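Local coordinates for protein 6-aminohexanoate-dimer hydrolase (Bacillus anthracis, PDB 4GB7) that probably hydrolyses amide bonds such as that of the 6-aminohexanoate dimer, as a putative serine hydrolase of the beta-lactamase family, at residues A209-D221 with V290-G302. Numbering follows the deposited sequence.
Sequences AQLYLASNILPRD and VTDETKIEQASAG
Q298 reaches across to the C-terminal end of helix 206-214 and donates from NE2 to S215 OG at 3.0 Å, just past the last helical residue. The bond is nearly straight, 171°, and S215 OG lies in the amide plane. S215 OG, anti to the carbonyl carbon of its own residue (chi1 -56°), turns back and donates to L211 O at 2.8 Å. The serine thus links the Q298 amide to a helix carbonyl. Q298 NE2 also meets the edge of the Y212 ring and, at 3.6 Å, I217 CD1. One turn back along the helix, L211 CD2 packs on A301 CB at 3.8 Å, beside S300, whose OG bonds to E255. Water 1 joins Y212 OH to A301 O.

At the outer end R220 and E293 run past each other in opposite directions. R220 NH1 makes a salt bridge to E293 OE1 at 2.9 Å, on the syn side but 33° out of the carboxylate plane. NE and NH2 of R220 both grip L213 O, which also takes N216 N of the Schellman motif. The N216 amide stacks on the E293 carboxylate. The buried S215 hydroxyl is thus satisfied as donor and acceptor, its rotation fixed, while the more exposed salt bridge ties down the loop between strands 287-290 and 303-305.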
loop_
_atom_site.group_PDB
_atom_site.type_symbol
_atom_site.label_atom_id
_atom_site.label_comp_id
_atom_site.label_asym_id
_atom_site.label_seq_id
_atom_site.Cartn_x
_atom_site.Cartn_y
_atom_site.Cartn_z
ATOM N N ALA A 209 3.817 -13.636 -6.811
ATOM C CA ALA A 209 4.700 -14.238 -7.814
ATOM C C ALA A 209 4.120 -13.982 -9.206
ATOM O O ALA A 209 4.812 -13.509 -10.095
ATOM C CB ALA A 209 4.856 -15.744 -7.550
ATOM N N GLN A 210 2.831 -14.232 -9.364
ATOM C CA GLN A 210 2.194 -14.084 -10.684
ATOM C C GLN A 210 2.190 -12.653 -11.184
ATOM O O GLN A 210 2.417 -12.397 -12.378
ATOM C CB GLN A 210 0.791 -14.659 -10.726
ATOM C CG GLN A 210 0.752 -16.184 -10.562
ATOM C CD GLN A 210 1.709 -16.922 -11.481
ATOM O OE1 GLN A 210 1.638 -16.764 -12.697
ATOM N NE2 GLN A 210 2.631 -17.710 -10.898
ATOM N N LEU A 211 1.982 -11.702 -10.276
ATOM C CA LEU A 211 1.999 -10.294 -10.684
ATOM C C LEU A 211 3.382 -9.909 -11.117
ATOM O O LEU A 211 3.567 -9.246 -12.122
ATOM C CB LEU A 211 1.545 -9.410 -9.510
ATOM C CG LEU A 211 1.587 -7.883 -9.730
ATOM C CD1 LEU A 211 0.432 -7.504 -10.654
ATOM C CD2 LEU A 211 1.535 -7.142 -8.386
ATOM N N TYR A 212 4.387 -10.368 -10.366
ATOM C CA TYR A 212 5.752 -10.071 -10.756
ATOM C C TYR A 212 6.201 -10.796 -12.057
ATOM O O TYR A 212 6.874 -10.191 -12.863
ATOM C CB TYR A 212 6.714 -10.363 -9.617
ATOM C CG TYR A 212 6.452 -9.572 -8.337
ATOM C CD1 TYR A 212 5.852 -8.320 -8.361
ATOM C CD2 TYR A 212 6.903 -10.033 -7.129
ATOM C CE1 TYR A 212 5.637 -7.597 -7.208
ATOM C CE2 TYR A 212 6.655 -9.334 -5.953
ATOM C CZ TYR A 212 6.071 -8.107 -5.992
ATOM O OH TYR A 212 5.863 -7.422 -4.821
ATOM N N LEU A 213 5.803 -12.058 -12.261
ATOM C CA LEU A 213 6.069 -12.753 -13.515
ATOM C C LEU A 213 5.361 -12.032 -14.678
ATOM O O LEU A 213 5.953 -11.778 -15.720
ATOM C CB LEU A 213 5.613 -14.190 -13.441
ATOM C CG LEU A 213 6.532 -15.090 -12.596
ATOM C CD1 LEU A 213 5.734 -16.308 -12.118
ATOM C CD2 LEU A 213 7.807 -15.467 -13.353
ATOM N N ALA A 214 4.114 -11.659 -14.464
ATOM C CA ALA A 214 3.356 -10.853 -15.460
ATOM C C ALA A 214 4.045 -9.553 -15.859
ATOM O O ALA A 214 3.944 -9.105 -17.019
ATOM C CB ALA A 214 1.949 -10.574 -14.952
ATOM N N SER A 215 4.749 -8.952 -14.893
ATOM C CA SER A 215 5.435 -7.695 -15.072
ATOM C C SER A 215 6.880 -7.875 -15.515
ATOM O O SER A 215 7.606 -6.893 -15.617
ATOM C CB SER A 215 5.458 -6.920 -13.747
ATOM O OG SER A 215 4.179 -6.732 -13.226
ATOM N N ASN A 216 7.305 -9.129 -15.719
ATOM C CA ASN A 216 8.640 -9.436 -16.174
ATOM C C ASN A 216 9.739 -9.072 -15.176
ATOM O O ASN A 216 10.836 -8.703 -15.586
ATOM C CB ASN A 216 8.919 -8.766 -17.534
ATOM C CG ASN A 216 10.106 -9.384 -18.250
ATOM O OD1 ASN A 216 10.345 -10.577 -18.133
ATOM N ND2 ASN A 216 10.851 -8.571 -18.992
ATOM N N ILE A 217 9.441 -9.130 -13.877
ATOM C CA ILE A 217 10.452 -8.766 -12.872
ATOM C C ILE A 217 10.804 -9.949 -11.972
ATOM O O ILE A 217 11.527 -9.788 -10.987
ATOM C CB ILE A 217 10.076 -7.496 -12.050
ATOM C CG1 ILE A 217 8.872 -7.700 -11.133
ATOM C CG2 ILE A 217 9.848 -6.304 -12.959
ATOM C CD1 ILE A 217 8.627 -6.515 -10.193
ATOM N N LEU A 218 10.261 -11.128 -12.298
ATOM C CA LEU A 218 10.835 -12.414 -11.848
ATOM C C LEU A 218 11.244 -13.198 -13.091
ATOM O O LEU A 218 10.788 -12.904 -14.195
ATOM C CB LEU A 218 9.862 -13.223 -11.009
ATOM C CG LEU A 218 9.617 -12.692 -9.590
ATOM C CD1 LEU A 218 8.476 -13.442 -8.922
ATOM C CD2 LEU A 218 10.915 -12.768 -8.790
ATOM N N PRO A 219 12.119 -14.202 -12.929
ATOM C CA PRO A 219 12.668 -14.870 -14.114
ATOM C C PRO A 219 11.631 -15.742 -14.816
ATOM O O PRO A 219 10.938 -16.539 -14.153
ATOM C CB PRO A 219 13.764 -15.754 -13.543
ATOM C CG PRO A 219 14.101 -15.125 -12.251
ATOM C CD PRO A 219 12.804 -14.647 -11.717
ATOM N N ARG A 220 11.548 -15.610 -16.137
ATOM C CA ARG A 220 10.655 -16.469 -16.905
ATOM C C ARG A 220 11.536 -17.553 -17.513
ATOM O O ARG A 220 12.407 -17.256 -18.320
ATOM C CB ARG A 220 9.926 -15.696 -17.987
ATOM C CG ARG A 220 8.969 -14.632 -17.510
ATOM C CD ARG A 220 8.558 -13.667 -18.624
ATOM N NE ARG A 220 7.516 -12.712 -18.208
ATOM C CZ ARG A 220 7.077 -11.695 -18.955
ATOM N NH1 ARG A 220 7.589 -11.495 -20.173
ATOM N NH2 ARG A 220 6.097 -10.898 -18.495
ATOM N N ASP A 221 11.327 -18.792 -17.090
ATOM C CA ASP A 221 12.227 -19.866 -17.494
ATOM C C ASP A 221 12.007 -20.276 -18.940
ATOM O O ASP A 221 11.165 -19.691 -19.649
ATOM C CB ASP A 221 12.185 -21.040 -16.505
ATOM C CG ASP A 221 10.901 -21.828 -16.562
ATOM O OD1 ASP A 221 10.133 -21.758 -17.561
ATOM O OD2 ASP A 221 10.675 -22.547 -15.566
ATOM N N VAL A 290 6.040 1.104 -10.764
ATOM C CA VAL A 290 6.582 0.012 -11.555
ATOM C C VAL A 290 5.481 -0.464 -12.497
ATOM O O VAL A 290 4.310 -0.558 -12.114
ATOM C CB VAL A 290 7.102 -1.107 -10.661
ATOM C CG1 VAL A 290 7.387 -2.373 -11.450
ATOM C CG2 VAL A 290 8.322 -0.576 -9.871
ATOM N N THR A 291 5.888 -0.815 -13.714
ATOM C CA THR A 291 4.921 -1.288 -14.721
ATOM C C THR A 291 5.303 -2.653 -15.310
ATOM O O THR A 291 6.427 -3.092 -15.192
ATOM C CB THR A 291 4.771 -0.283 -15.891
ATOM O OG1 THR A 291 5.927 -0.357 -16.757
ATOM C CG2 THR A 291 4.565 1.165 -15.380
ATOM N N ASP A 292 4.369 -3.265 -16.032
ATOM C CA ASP A 292 4.680 -4.360 -16.940
ATOM C C ASP A 292 5.298 -3.814 -18.247
ATOM O O ASP A 292 5.489 -2.597 -18.412
ATOM C CB ASP A 292 3.436 -5.295 -17.128
ATOM C CG ASP A 292 2.336 -4.701 -17.940
ATOM O OD1 ASP A 292 2.588 -3.746 -18.676
ATOM O OD2 ASP A 292 1.192 -5.266 -17.862
ATOM N N GLU A 293 5.626 -4.721 -19.166
ATOM C CA GLU A 293 6.344 -4.343 -20.380
ATOM C C GLU A 293 5.471 -3.493 -21.293
ATOM O O GLU A 293 5.988 -2.827 -22.195
ATOM C CB GLU A 293 6.773 -5.570 -21.129
ATOM C CG GLU A 293 7.850 -6.390 -20.487
ATOM C CD GLU A 293 7.899 -7.774 -21.120
ATOM O OE1 GLU A 293 7.097 -8.696 -20.741
ATOM O OE2 GLU A 293 8.742 -7.919 -22.032
ATOM N N THR A 294 4.158 -3.520 -21.058
ATOM C CA THR A 294 3.232 -2.677 -21.792
ATOM C C THR A 294 2.945 -1.322 -21.151
ATOM O O THR A 294 2.095 -0.572 -21.618
ATOM C CB THR A 294 1.938 -3.428 -22.170
ATOM O OG1 THR A 294 1.085 -3.627 -21.044
ATOM C CG2 THR A 294 2.277 -4.739 -22.873
ATOM N N LYS A 295 3.731 -0.980 -20.124
ATOM C CA LYS A 295 3.599 0.279 -19.378
ATOM C C LYS A 295 2.278 0.401 -18.600
ATOM O O LYS A 295 1.840 1.513 -18.208
ATOM C CB LYS A 295 3.870 1.504 -20.263
ATOM C CG LYS A 295 5.208 1.491 -20.991
ATOM C CD LYS A 295 6.423 1.256 -20.060
ATOM C CE LYS A 295 6.511 2.091 -18.742
ATOM N NZ LYS A 295 6.836 3.544 -19.005
ATOM N N ILE A 296 1.681 -0.758 -18.316
ATOM C CA ILE A 296 0.563 -0.824 -17.373
ATOM C C ILE A 296 1.118 -0.951 -15.970
ATOM O O ILE A 296 1.901 -1.866 -15.667
ATOM C CB ILE A 296 -0.389 -2.000 -17.689
ATOM C CG1 ILE A 296 -1.092 -1.797 -19.036
ATOM C CG2 ILE A 296 -1.411 -2.197 -16.587
ATOM C CD1 ILE A 296 -1.907 -0.541 -19.177
ATOM N N GLU A 297 0.652 -0.067 -15.081
ATOM C CA GLU A 297 1.184 -0.014 -13.734
ATOM C C GLU A 297 0.721 -1.223 -12.895
ATOM O O GLU A 297 -0.384 -1.705 -13.063
ATOM C CB GLU A 297 0.724 1.247 -12.986
ATOM C CG GLU A 297 1.055 2.571 -13.667
ATOM C CD GLU A 297 0.043 3.071 -14.653
ATOM O OE1 GLU A 297 -0.883 2.311 -15.037
ATOM O OE2 GLU A 297 0.261 4.233 -15.113
ATOM N N GLN A 298 1.598 -1.708 -12.005
ATOM C CA GLN A 298 1.188 -2.582 -10.905
ATOM C C GLN A 298 0.422 -1.738 -9.905
ATOM O O GLN A 298 1.023 -1.224 -8.968
ATOM C CB GLN A 298 2.407 -3.143 -10.151
ATOM C CG GLN A 298 3.255 -4.069 -10.955
ATOM C CD GLN A 298 4.477 -4.497 -10.193
ATOM O OE1 GLN A 298 4.763 -3.973 -9.111
ATOM N NE2 GLN A 298 5.219 -5.412 -10.764
ATOM N N ALA A 299 -0.887 -1.625 -10.090
ATOM C CA ALA A 299 -1.718 -0.873 -9.189
ATOM C C ALA A 299 -1.710 -1.418 -7.755
ATOM O O ALA A 299 -1.965 -0.685 -6.795
ATOM C CB ALA A 299 -3.169 -0.850 -9.720
ATOM N N SER A 300 -1.437 -2.719 -7.632
ATOM C CA SER A 300 -1.597 -3.437 -6.373
ATOM C C SER A 300 -0.339 -3.384 -5.568
ATOM O O SER A 300 -0.390 -3.628 -4.382
ATOM C CB SER A 300 -1.988 -4.907 -6.617
ATOM O OG SER A 300 -0.982 -5.578 -7.348
ATOM N N ALA A 301 0.785 -3.045 -6.195
ATOM C CA ALA A 301 2.074 -3.254 -5.481
ATOM C C ALA A 301 3.251 -2.397 -5.931
ATOM O O ALA A 301 4.375 -2.526 -5.376
ATOM C CB ALA A 301 2.454 -4.717 -5.627
ATOM N N GLY A 302 3.046 -1.547 -6.936
ATOM C CA GLY A 302 4.182 -0.910 -7.622
ATOM C C GLY A 302 4.483 0.566 -7.402
ATOM O O GLY A 302 5.350 1.129 -8.079
HETATM O O HOH W 1 6.478 -4.698 -4.985
HETATM O O HOH W 2 5.642 -7.517 -18.644
HETATM O O HOH W 3 8.361 -4.600 -17.130
#